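Galactan 1,3-beta-galactosidase (Phanerochaete chrysosporium, PDB 7BYS) probably hydrolyses beta-1,3-linked galactan as a family 43 glycoside hydrolase that also carries a calcium-binding carbohydrate-binding module. Local coordinates at residues N1-V4 / A8-D11; N252-G257 / W290-Q295; I271-D276 / P282-A287; D37-H40 / F45-V48. All blocks are in the same frame, centred on the assembly; numbering follows the deposited sequence. Where two conformers were deposited one is given.

Contact 1 (N1-V4 / A8-D11); sequences NQIV and AWTD
Trp9 reaches back to the chain start through one hydrogen bond: its indole NE1 donates to the backbone O of Val4 at 2.8 Å, and the N-H...O angle of 174° is almost straight. The carbonyl oxygen sits at the indole edge, practically in the ring plane. Seen from Val4 the fit is less regular, since the donor stands above the carbonyl plane, 52° out of it, away from the lone-pair directions. Both segments are loop and precede strand 22-27, the first strand of the five-bladed beta-propeller characteristic of this family, and the backbone of Ile3 is bonded to Trp290 of strand 290-293. The apolar part of the contact falls to Ile3. Its chi1 of -64° puts CG2 on the far side of CB from the backbone N, from where it meets the six-membered ring, 3.9 Å from Trp9 CZ2. Ile3 CG2 is also 4.0 Å from Trp9 CH2, an oblique approach. A leucine in place of Trp9 would probably leave the Val4 carbonyl without this donor and open a gap beside Ile3 CG2. Trp272 of strand 269-276 meets the Trp9 indole edge-to-face.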
loop_
_atom_site.group_PDB
_atom_site.type_symbol
_atom_site.label_atom_id
_atom_site.label_comp_id
_atom_site.label_asym_id
_atom_site.label_seq_id
_atom_site.Cartn_x
_atom_site.Cartn_y
_atom_site.Cartn_z
ATOM N N ASN A 1 12.662 -1.449 -14.388
ATOM C CA ASN A 1 11.697 -2.110 -13.518
ATOM C C ASN A 1 12.139 -2.036 -12.058
ATOM O O ASN A 1 12.823 -2.932 -11.567
ATOM C CB ASN A 1 11.520 -3.572 -13.938
ATOM C CG ASN A 1 10.339 -4.242 -13.251
ATOM O OD1 ASN A 1 10.352 -4.462 -12.036
ATOM N ND2 ASN A 1 9.312 -4.578 -14.031
ATOM N N GLN A 2 11.764 -0.962 -11.364
ATOM C CA GLN A 2 12.048 -0.824 -9.942
ATOM C C GLN A 2 10.765 -0.429 -9.227
ATOM O O GLN A 2 10.151 0.588 -9.569
ATOM C CB GLN A 2 13.127 0.233 -9.697
ATOM C CG GLN A 2 14.549 -0.232 -9.978
ATOM C CD GLN A 2 15.542 0.912 -9.937
ATOM O OE1 GLN A 2 15.228 2.033 -10.334
ATOM N NE2 GLN A 2 16.747 0.636 -9.449
ATOM N N ILE A 3 10.366 -1.232 -8.245
ATOM C CA ILE A 3 9.237 -0.927 -7.370
ATOM C C ILE A 3 9.811 -0.361 -6.082
ATOM O O ILE A 3 10.510 -1.064 -5.348
ATOM C CB ILE A 3 8.406 -2.187 -7.086
ATOM C CG1 ILE A 3 7.793 -2.700 -8.390
ATOM C CG2 ILE A 3 7.316 -1.892 -6.042
ATOM C CD1 ILE A 3 7.088 -4.012 -8.239
ATOM N N VAL A 4 9.501 0.902 -5.796
ATOM C CA VAL A 4 10.183 1.665 -4.754
ATOM C C VAL A 4 9.116 2.220 -3.808
ATOM O O VAL A 4 8.530 3.282 -4.041
ATOM C CB VAL A 4 11.064 2.771 -5.336
ATOM C CG1 VAL A 4 11.836 3.450 -4.224
ATOM C CG2 VAL A 4 12.012 2.175 -6.376
ATOM N N ALA A 8 6.935 8.775 -4.973
ATOM C CA ALA A 8 5.806 9.293 -5.744
ATOM C C ALA A 8 5.816 8.615 -7.108
ATOM O O ALA A 8 6.572 9.003 -8.003
ATOM C CB ALA A 8 5.914 10.809 -5.889
ATOM N N TRP A 9 4.986 7.590 -7.267
ATOM C CA TRP A 9 4.966 6.812 -8.500
ATOM C C TRP A 9 4.147 7.536 -9.550
ATOM O O TRP A 9 3.054 8.036 -9.270
ATOM C CB TRP A 9 4.290 5.463 -8.284
ATOM C CG TRP A 9 4.964 4.538 -7.355
ATOM C CD1 TRP A 9 6.108 4.759 -6.650
ATOM C CD2 TRP A 9 4.531 3.218 -7.017
ATOM N NE1 TRP A 9 6.408 3.662 -5.879
ATOM C CE2 TRP A 9 5.458 2.698 -6.095
ATOM C CE3 TRP A 9 3.457 2.416 -7.423
ATOM C CZ2 TRP A 9 5.343 1.415 -5.555
ATOM C CZ3 TRP A 9 3.334 1.148 -6.878
ATOM C CH2 TRP A 9 4.279 0.655 -5.957
ATOM N N THR A 10 4.667 7.559 -10.770
ATOM C CA THR A 10 4.021 8.262 -11.863
ATOM C C THR A 10 3.613 7.273 -12.943
ATOM O O THR A 10 4.243 6.225 -13.130
ATOM C CB THR A 10 4.929 9.347 -12.468
ATOM O OG1 THR A 10 6.126 8.752 -12.982
ATOM C CG2 THR A 10 5.277 10.385 -11.412
ATOM N N ASP A 11 2.533 7.622 -13.633
ATOM C CA ASP A 11 2.076 6.857 -14.782
ATOM C C ASP A 11 2.928 7.195 -16.006
ATOM O O ASP A 11 3.882 7.977 -15.929
ATOM C CB ASP A 11 0.575 7.067 -15.001
ATOM C CG ASP A 11 0.197 8.509 -15.297
ATOM O OD1 ASP A 11 1.072 9.298 -15.723
ATOM O OD2 ASP A 11 -0.985 8.867 -15.118
#

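Contact 2 (N252-G257 / W290-Q295); sequences NAIYMG and WSVNVQ
Ile254, on the second strand of the last propeller blade, packs against Trp290 and Val292 of strand 290-293, which follows that blade in the chain and pairs with strand 298-301. The two backbones stay well apart, with Ile254 CA and Val292 CA 9.4 Å from each other, and apolar side chains span the distance. Ile254 spreads three carbons around one corner of the indole: CG2 lies 3.9 Å from Trp290 CH2, at the ring edge and near its plane, while CG1 and CD1 of Ile254 each come to 4.0 Å from the same CH2. The isoleucine's CD1 continues past the ring to Val292 CG2 at 4.1 Å, the two side chains crossing at about a right angle. Trp290 has its CG between the backbone N and the carbonyl carbon (chi1 58°), which projects the indole toward Ile254, and a hydrogen bond from NE1 to the backbone O of Trp272 restrains its rotation. An alanine at Ile254 would probably leave a gap between the Trp290 edge and Val292 CG2. Leu249 of the adjoining strand 242-249 touches both Ile254 and Val292, and Ile3 from the chain start touches Trp290 and Val292. Tyr299 of strand 298-301 packs on Trp290, so the apolar cluster joins the blade to the two-stranded sheet and the N-terminal segment.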
loop_
_atom_site.group_PDB
_atom_site.type_symbol
_atom_site.label_atom_id
_atom_site.label_comp_id
_atom_site.label_asym_id
_atom_site.label_seq_id
_atom_site.Cartn_x
_atom_site.Cartn_y
_atom_site.Cartn_z
ATOM N N ASN A 252 4.656 -17.260 -4.768
ATOM C CA ASN A 252 4.517 -16.247 -3.731
ATOM C C ASN A 252 3.381 -15.287 -4.082
ATOM O O ASN A 252 2.402 -15.678 -4.722
ATOM C CB ASN A 252 5.857 -15.539 -3.511
ATOM C CG ASN A 252 6.978 -16.515 -3.151
ATOM O OD1 ASN A 252 6.988 -17.093 -2.066
ATOM N ND2 ASN A 252 7.913 -16.713 -4.078
ATOM N N ALA A 253 3.495 -14.037 -3.654
ATOM C CA ALA A 253 2.468 -13.043 -3.912
ATOM C C ALA A 253 3.110 -11.672 -3.759
ATOM O O ALA A 253 4.270 -11.548 -3.356
ATOM C CB ALA A 253 1.296 -13.208 -2.935
ATOM N N ILE A 254 2.338 -10.638 -4.089
ATOM C CA ILE A 254 2.735 -9.258 -3.844
ATOM C C ILE A 254 1.749 -8.663 -2.852
ATOM O O ILE A 254 0.532 -8.674 -3.089
ATOM C CB ILE A 254 2.742 -8.429 -5.128
ATOM C CG1 ILE A 254 3.692 -9.054 -6.147
ATOM C CG2 ILE A 254 3.132 -6.983 -4.804
ATOM C CD1 ILE A 254 3.647 -8.390 -7.487
ATOM N N TYR A 255 2.276 -8.141 -1.748
ATOM C CA TYR A 255 1.501 -7.320 -0.837
ATOM C C TYR A 255 1.400 -5.919 -1.424
ATOM O O TYR A 255 2.427 -5.262 -1.652
ATOM C CB TYR A 255 2.211 -7.260 0.512
ATOM C CG TYR A 255 1.637 -6.212 1.426
ATOM C CD1 TYR A 255 0.511 -6.486 2.183
ATOM C CD2 TYR A 255 2.212 -4.943 1.531
ATOM C CE1 TYR A 255 -0.044 -5.542 3.027
ATOM C CE2 TYR A 255 1.658 -3.974 2.362
ATOM C CZ TYR A 255 0.533 -4.282 3.110
ATOM O OH TYR A 255 -0.026 -3.339 3.943
ATOM N N MET A 256 0.184 -5.458 -1.701
ATOM C CA MET A 256 -0.044 -4.094 -2.170
ATOM C C MET A 256 -0.817 -3.373 -1.087
ATOM O O MET A 256 -1.960 -3.732 -0.796
ATOM C CB MET A 256 -0.816 -4.050 -3.485
ATOM C CG MET A 256 -0.116 -4.777 -4.597
ATOM S SD MET A 256 -1.202 -4.882 -6.037
ATOM C CE MET A 256 -0.042 -5.448 -7.287
ATOM N N GLY A 257 -0.176 -2.382 -0.469
ATOM C CA GLY A 257 -0.787 -1.606 0.585
ATOM C C GLY A 257 -0.789 -0.119 0.266
ATOM O O GLY A 257 -0.140 0.350 -0.682
ATOM N N TRP A 290 12.896 -3.222 -5.475
ATOM C CA TRP A 290 12.842 -4.576 -6.003
ATOM C C TRP A 290 12.244 -4.556 -7.395
ATOM O O TRP A 290 11.593 -3.595 -7.804
ATOM C CB TRP A 290 12.092 -5.556 -5.077
ATOM C CG TRP A 290 10.673 -5.199 -4.765
ATOM C CD1 TRP A 290 10.243 -4.240 -3.895
ATOM C CD2 TRP A 290 9.498 -5.847 -5.268
ATOM N NE1 TRP A 290 8.867 -4.231 -3.847
ATOM C CE2 TRP A 290 8.384 -5.211 -4.678
ATOM C CE3 TRP A 290 9.276 -6.883 -6.175
ATOM C CZ2 TRP A 290 7.070 -5.587 -4.964
ATOM C CZ3 TRP A 290 7.967 -7.255 -6.464
ATOM C CH2 TRP A 290 6.885 -6.619 -5.855
ATOM N N SER A 291 12.483 -5.637 -8.133
ATOM C CA SER A 291 11.981 -5.786 -9.490
ATOM C C SER A 291 11.065 -6.996 -9.550
ATOM O O SER A 291 11.219 -7.949 -8.784
ATOM C CB SER A 291 13.132 -5.974 -10.479
ATOM O OG SER A 291 13.926 -4.805 -10.538
ATOM N N VAL A 292 10.113 -6.957 -10.473
ATOM C CA VAL A 292 9.119 -8.010 -10.607
ATOM C C VAL A 292 9.124 -8.504 -12.045
ATOM O O VAL A 292 9.307 -7.719 -12.982
ATOM C CB VAL A 292 7.712 -7.530 -10.170
ATOM C CG1 VAL A 292 7.155 -6.470 -11.123
ATOM C CG2 VAL A 292 6.763 -8.709 -10.056
ATOM N N ASN A 293 8.943 -9.806 -12.216
ATOM C CA ASN A 293 8.758 -10.419 -13.531
ATOM C C ASN A 293 7.430 -11.150 -13.419
ATOM O O ASN A 293 7.378 -12.297 -12.968
ATOM C CB ASN A 293 9.885 -11.376 -13.907
ATOM C CG ASN A 293 9.729 -11.938 -15.328
ATOM O OD1 ASN A 293 8.627 -11.963 -15.890
ATOM N ND2 ASN A 293 10.834 -12.405 -15.903
ATOM N N VAL A 294 6.350 -10.464 -13.798
ATOM C CA VAL A 294 5.027 -11.032 -13.578
ATOM C C VAL A 294 4.789 -12.250 -14.468
ATOM O O VAL A 294 4.052 -13.165 -14.087
ATOM C CB VAL A 294 3.937 -9.948 -13.702
ATOM C CG1 VAL A 294 3.749 -9.513 -15.149
ATOM C CG2 VAL A 294 2.635 -10.427 -13.074
ATOM N N GLN A 295 5.430 -12.303 -15.638
ATOM C CA GLN A 295 5.281 -13.463 -16.515
ATOM C C GLN A 295 5.991 -14.691 -15.953
ATOM O O GLN A 295 5.500 -15.820 -16.093
ATOM C CB GLN A 295 5.805 -13.134 -17.915
ATOM C CG GLN A 295 5.048 -12.014 -18.625
ATOM C CD GLN A 295 5.644 -10.639 -18.361
ATOM O OE1 GLN A 295 6.538 -10.481 -17.525
ATOM N NE2 GLN A 295 5.150 -9.634 -19.080
#

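Contact 3 (I271-D276 / P282-A287)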
loop_
_atom_site.group_PDB
_atom_site.type_symbol
_atom_site.label_atom_id
_atom_site.label_comp_id
_atom_site.label_asym_id
_atom_site.label_seq_id
_atom_site.Cartn_x
_atom_site.Cartn_y
_atom_site.Cartn_z
ATOM N N ILE A 271 2.673 1.068 -1.031
ATOM C CA ILE A 271 3.658 0.253 -0.348
ATOM C C ILE A 271 3.460 -1.156 -0.889
ATOM O O ILE A 271 2.530 -1.866 -0.487
ATOM C CB ILE A 271 3.473 0.324 1.174
ATOM C CG1 ILE A 271 3.415 1.788 1.684
ATOM C CG2 ILE A 271 4.576 -0.449 1.880
ATOM C CD1 ILE A 271 4.558 2.684 1.232
ATOM N N TRP A 272 4.305 -1.546 -1.839
ATOM C CA TRP A 272 4.247 -2.867 -2.458
ATOM C C TRP A 272 5.527 -3.618 -2.131
ATOM O O TRP A 272 6.627 -3.107 -2.379
ATOM C CB TRP A 272 4.151 -2.779 -3.976
ATOM C CG TRP A 272 2.873 -2.257 -4.552
ATOM C CD1 TRP A 272 1.865 -1.592 -3.916
ATOM C CD2 TRP A 272 2.507 -2.329 -5.924
ATOM N NE1 TRP A 272 0.881 -1.251 -4.821
ATOM C CE2 TRP A 272 1.255 -1.704 -6.061
ATOM C CE3 TRP A 272 3.116 -2.882 -7.054
ATOM C CZ2 TRP A 272 0.600 -1.618 -7.288
ATOM C CZ3 TRP A 272 2.464 -2.799 -8.265
ATOM C CH2 TRP A 272 1.230 -2.163 -8.377
ATOM N N TYR A 273 5.384 -4.825 -1.591
ATOM C CA TYR A 273 6.517 -5.668 -1.246
ATOM C C TYR A 273 6.225 -7.104 -1.653
ATOM O O TYR A 273 5.060 -7.523 -1.682
ATOM C CB TYR A 273 6.760 -5.665 0.266
ATOM C CG TYR A 273 7.286 -4.377 0.838
ATOM C CD1 TYR A 273 8.452 -3.799 0.356
ATOM C CD2 TYR A 273 6.617 -3.734 1.882
ATOM C CE1 TYR A 273 8.950 -2.615 0.908
ATOM C CE2 TYR A 273 7.106 -2.563 2.439
ATOM C CZ TYR A 273 8.259 -1.996 1.941
ATOM O OH TYR A 273 8.719 -0.819 2.507
ATOM N N PRO A 274 7.259 -7.891 -1.935
ATOM C CA PRO A 274 7.045 -9.333 -2.087
ATOM C C PRO A 274 6.461 -9.911 -0.807
ATOM O O PRO A 274 6.821 -9.516 0.302
ATOM C CB PRO A 274 8.458 -9.882 -2.354
ATOM C CG PRO A 274 9.276 -8.675 -2.801
ATOM C CD PRO A 274 8.682 -7.524 -2.025
ATOM N N LEU A 275 5.543 -10.843 -0.969
ATOM C CA LEU A 275 4.986 -11.603 0.140
ATOM C C LEU A 275 5.515 -13.012 -0.073
ATOM O O LEU A 275 5.050 -13.730 -0.964
ATOM C CB LEU A 275 3.464 -11.558 0.101
ATOM C CG LEU A 275 2.673 -11.894 1.363
ATOM C CD1 LEU A 275 3.082 -11.015 2.549
ATOM C CD2 LEU A 275 1.175 -11.731 1.083
ATOM N N ASP A 276 6.517 -13.385 0.710
ATOM C CA ASP A 276 7.235 -14.629 0.496
ATOM C C ASP A 276 6.631 -15.746 1.334
ATOM O O ASP A 276 6.446 -15.595 2.546
ATOM C CB ASP A 276 8.716 -14.447 0.825
ATOM C CG ASP A 276 9.567 -15.550 0.249
ATOM O OD1 ASP A 276 9.424 -16.691 0.723
ATOM O OD2 ASP A 276 10.352 -15.288 -0.690
ATOM N N PRO A 282 3.255 -16.636 5.081
ATOM C CA PRO A 282 3.620 -15.465 4.274
ATOM C C PRO A 282 4.246 -14.381 5.139
ATOM O O PRO A 282 3.837 -14.157 6.277
ATOM C CB PRO A 282 2.283 -15.008 3.678
ATOM C CG PRO A 282 1.241 -15.548 4.614
ATOM C CD PRO A 282 1.797 -16.843 5.147
ATOM N N GLN A 283 5.267 -13.728 4.595
ATOM C CA GLN A 283 5.965 -12.650 5.286
ATOM C C GLN A 283 6.356 -11.599 4.266
ATOM O O GLN A 283 6.851 -11.935 3.189
ATOM C CB GLN A 283 7.240 -13.149 5.979
ATOM C CG GLN A 283 7.020 -13.923 7.273
ATOM C CD GLN A 283 6.282 -13.120 8.327
ATOM O OE1 GLN A 283 6.841 -12.215 8.954
ATOM N NE2 GLN A 283 5.014 -13.444 8.522
ATOM N N ILE A 284 6.110 -10.328 4.595
ATOM C CA ILE A 284 6.590 -9.246 3.749
ATOM C C ILE A 284 8.110 -9.296 3.706
ATOM O O ILE A 284 8.771 -9.443 4.742
ATOM C CB ILE A 284 6.089 -7.897 4.291
ATOM C CG1 ILE A 284 4.622 -7.675 3.916
ATOM C CG2 ILE A 284 6.984 -6.755 3.797
ATOM C CD1 ILE A 284 4.020 -6.404 4.507
ATOM N N VAL A 285 8.666 -9.207 2.505
ATOM C CA VAL A 285 10.096 -8.998 2.313
ATOM C C VAL A 285 10.299 -7.491 2.232
ATOM O O VAL A 285 9.834 -6.845 1.289
ATOM C CB VAL A 285 10.570 -9.670 1.023
ATOM C CG1 VAL A 285 12.072 -9.436 0.806
ATOM C CG2 VAL A 285 10.238 -11.157 1.051
ATOM N N HIS A 286 10.957 -6.915 3.233
ATOM C CA HIS A 286 11.146 -5.466 3.259
ATOM C C HIS A 286 12.277 -5.092 2.310
ATOM O O HIS A 286 13.453 -5.058 2.686
ATOM C CB HIS A 286 11.427 -4.972 4.668
ATOM C CG HIS A 286 11.576 -3.490 4.747
ATOM N ND1 HIS A 286 12.789 -2.878 4.993
ATOM C CD2 HIS A 286 10.680 -2.495 4.557
ATOM C CE1 HIS A 286 12.623 -1.568 4.989
ATOM N NE2 HIS A 286 11.354 -1.309 4.728
ATOM N N ALA A 287 11.904 -4.798 1.070
ATOM C CA ALA A 287 12.838 -4.490 -0.010
ATOM C C ALA A 287 12.574 -3.063 -0.456
ATOM O O ALA A 287 11.545 -2.787 -1.084
ATOM C CB ALA A 287 12.633 -5.439 -1.189
#
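Tyr273 packs against residues Ile284 to Ala287. Ile284 CG2 meets its ring at CD2 (3.6 Å), coming in obliquely. His286 CA stands over one face, displaced toward the rim, and the carbonyl O of Ala287 lies at the ring edge in plane, 3.3 Å from Tyr273 CE1. Beyond the ring, Tyr273 OH comes to 3.3 Å from His286 CD2; the two rings are oblique, their planes at 57°. Next to this, Pro274 and Val285 cross at about a right angle, and Val285 CG2 continues to Asp276 CB at 3.6 Å. On the sheet face away from Asp276 and Gln283, Leu275 lies with Ile284: its CG, turned opposite the backbone N (chi1 -161°), runs alongside Pro282 CB, and Leu275 CD1 meets Ile284 CG1 at 3.9 Å.

Three backbone hydrogen bonds set this register. Val285 N donates to Pro274 O at 2.9 Å, nearly straight, and Asp276 and Gln283 exchange two bonds as a hydrogen-bonded antiparallel pair, the return bond from Gln283 N to Asp276 O being the more bent at 143°. Leu275 and Ile284 form the adjoining non-hydrogen-bonded pair. Further out, in the conformer given, Asp276 OD2 bonds to Tyr299 OH and OD1 to Ser278 OG; Gln283 NE2 bonds to Asp230 O, and the His286 ring stacks on Trp239. The whole is a beta hairpin: strand 283-284 forms the outer edge of the last propeller blade beside strand 269-276, whose other flank pairs with strand 252-259.

Contact 4 (D37-H40 / F45-V48)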
loop_
_atom_site.group_PDB
_atom_site.type_symbol
_atom_site.label_atom_id
_atom_site.label_comp_id
_atom_site.label_asym_id
_atom_site.label_seq_id
_atom_site.Cartn_x
_atom_site.Cartn_y
_atom_site.Cartn_z
ATOM N N ASP A 37 -9.358 7.830 -6.920
ATOM C CA ASP A 37 -8.653 9.043 -7.334
ATOM C C ASP A 37 -8.788 10.058 -6.208
ATOM O O ASP A 37 -9.885 10.530 -5.916
ATOM C CB ASP A 37 -9.262 9.571 -8.630
ATOM C CG ASP A 37 -8.542 10.795 -9.175
ATOM O OD1 ASP A 37 -7.774 11.442 -8.437
ATOM O OD2 ASP A 37 -8.752 11.123 -10.361
ATOM N N LYS A 38 -7.679 10.387 -5.558
ATOM C CA LYS A 38 -7.708 11.341 -4.458
ATOM C C LYS A 38 -6.904 12.593 -4.794
ATOM O O LYS A 38 -6.367 13.243 -3.905
ATOM C CB LYS A 38 -7.221 10.692 -3.164
ATOM C CG LYS A 38 -8.125 9.550 -2.706
ATOM C CD LYS A 38 -7.640 8.897 -1.412
ATOM C CE LYS A 38 -8.776 8.763 -0.389
ATOM N NZ LYS A 38 -10.002 8.081 -0.925
ATOM N N SER A 39 -6.847 12.962 -6.078
ATOM C CA SER A 39 -5.921 14.006 -6.513
ATOM C C SER A 39 -6.246 15.378 -5.940
ATOM O O SER A 39 -5.383 16.261 -5.972
ATOM C CB SER A 39 -5.872 14.082 -8.034
ATOM O OG SER A 39 -7.163 14.323 -8.540
ATOM N N HIS A 40 -7.455 15.593 -5.430
ATOM C CA HIS A 40 -7.749 16.860 -4.771
ATOM C C HIS A 40 -7.801 16.731 -3.251
ATOM O O HIS A 40 -8.427 17.549 -2.565
ATOM C CB HIS A 40 -8.968 17.539 -5.389
ATOM C CG HIS A 40 -8.719 18.005 -6.792
ATOM N ND1 HIS A 40 -9.607 17.790 -7.825
ATOM C CD2 HIS A 40 -7.655 18.642 -7.337
ATOM C CE1 HIS A 40 -9.109 18.294 -8.942
ATOM N NE2 HIS A 40 -7.925 18.816 -8.673
ATOM N N PHE A 45 -15.829 11.132 -3.175
ATOM C CA PHE A 45 -15.677 10.459 -4.456
ATOM C C PHE A 45 -15.357 11.452 -5.566
ATOM O O PHE A 45 -16.126 12.392 -5.814
ATOM C CB PHE A 45 -16.959 9.706 -4.780
ATOM C CG PHE A 45 -16.905 8.924 -6.062
ATOM C CD1 PHE A 45 -15.777 8.186 -6.400
ATOM C CD2 PHE A 45 -17.998 8.892 -6.913
ATOM C CE1 PHE A 45 -15.740 7.445 -7.557
ATOM C CE2 PHE A 45 -17.961 8.146 -8.078
ATOM C CZ PHE A 45 -16.828 7.434 -8.404
ATOM N N LYS A 46 -14.231 11.231 -6.236
ATOM C CA LYS A 46 -13.895 11.891 -7.486
ATOM C C LYS A 46 -13.966 10.941 -8.670
ATOM O O LYS A 46 -14.611 11.258 -9.671
ATOM C CB LYS A 46 -12.495 12.513 -7.410
ATOM C CG LYS A 46 -12.057 13.166 -8.718
ATOM C CD LYS A 46 -10.697 13.829 -8.570
ATOM C CE LYS A 46 -10.204 14.382 -9.898
ATOM N NZ LYS A 46 -10.937 15.622 -10.275
ATOM N N ALA A 47 -13.318 9.774 -8.579
ATOM C CA ALA A 47 -13.405 8.782 -9.643
ATOM C C ALA A 47 -12.809 7.473 -9.156
ATOM O O ALA A 47 -11.970 7.450 -8.248
ATOM C CB ALA A 47 -12.653 9.239 -10.896
ATOM N N VAL A 48 -13.245 6.381 -9.780
ATOM C CA VAL A 48 -12.470 5.142 -9.782
ATOM C C VAL A 48 -11.612 5.200 -11.040
ATOM O O VAL A 48 -12.143 5.214 -12.154
ATOM C CB VAL A 48 -13.362 3.892 -9.769
ATOM C CG1 VAL A 48 -12.497 2.627 -9.900
ATOM C CG2 VAL A 48 -14.187 3.824 -8.488
HETATM O O HOH W 1 -12.308 9.199 -5.667
#
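Asp37, Ala47 and the Lys46 chain make the close side of this contact. Asp37 N donates to Ala47 O at 3.0 Å with an angle of 166°. A water joins the same region: it accepts from Lys46 N at 2.9 Å and is also near Asp37 O and Ala47 O, which compete with other acceptors for its protons. The Asp37 carboxylate, with CG opposite the backbone N (chi1 -177°), folds back on its own chain, where OD1 is gripped twice, by Ser39 N at 3.0 Å nearly along the C-O direction and by Ser39 OG at 2.9 Å on the syn side, somewhat out of the carboxylate plane. OD2 has a salt bridge to Arg61, so both oxygens of this buried acid are engaged. Lys46 lays its extended aliphatic chain obliquely across the carboxylate, CE 3.6 Å from Asp37 OD2 and 3.3 Å from Ser39 OG.

The amine end is looser. The last torsion (chi4 74°) bends it to the exposed His40, where Lys46 NZ comes to 3.5 Å from His40 CE1. NZ remains 5.0 Å from Asp37 OD2, so any attraction acts without contact. Asp37 to Ser39 forms an Asx turn, placed where the chain leaves strand 30-36 and loops round to strand 48-53 in the first propeller blade; the Asp37 side chain lies about 11 Å from that of the galactose-binding Glu81.

In the fold
Contacts 1, 2 and 3 form one continuous cluster, whereas contact 4 stands apart on the first blade, its nearest atoms about 9 Å from contact 1 and about 13 Å from contact 3. Contacts 2 and 3 have centres 8 Å apart and share the last blade through neighbouring strands 252-259 and 269-276, with Ala253 O 2.8 Å from Leu275 N. Ile3 of contact 1 touches both: its CG2 lies 3.9 Å from Trp272 CB of contact 3, and Ile3 CD1 lies 3.8 Å from Val292 CG1 of contact 2. The side chain of Ile284 is about 10 Å from that of Gln242, which binds galactose in another structure of this protein; the side chain of His286 is about 14 Å from the bound calcium ion.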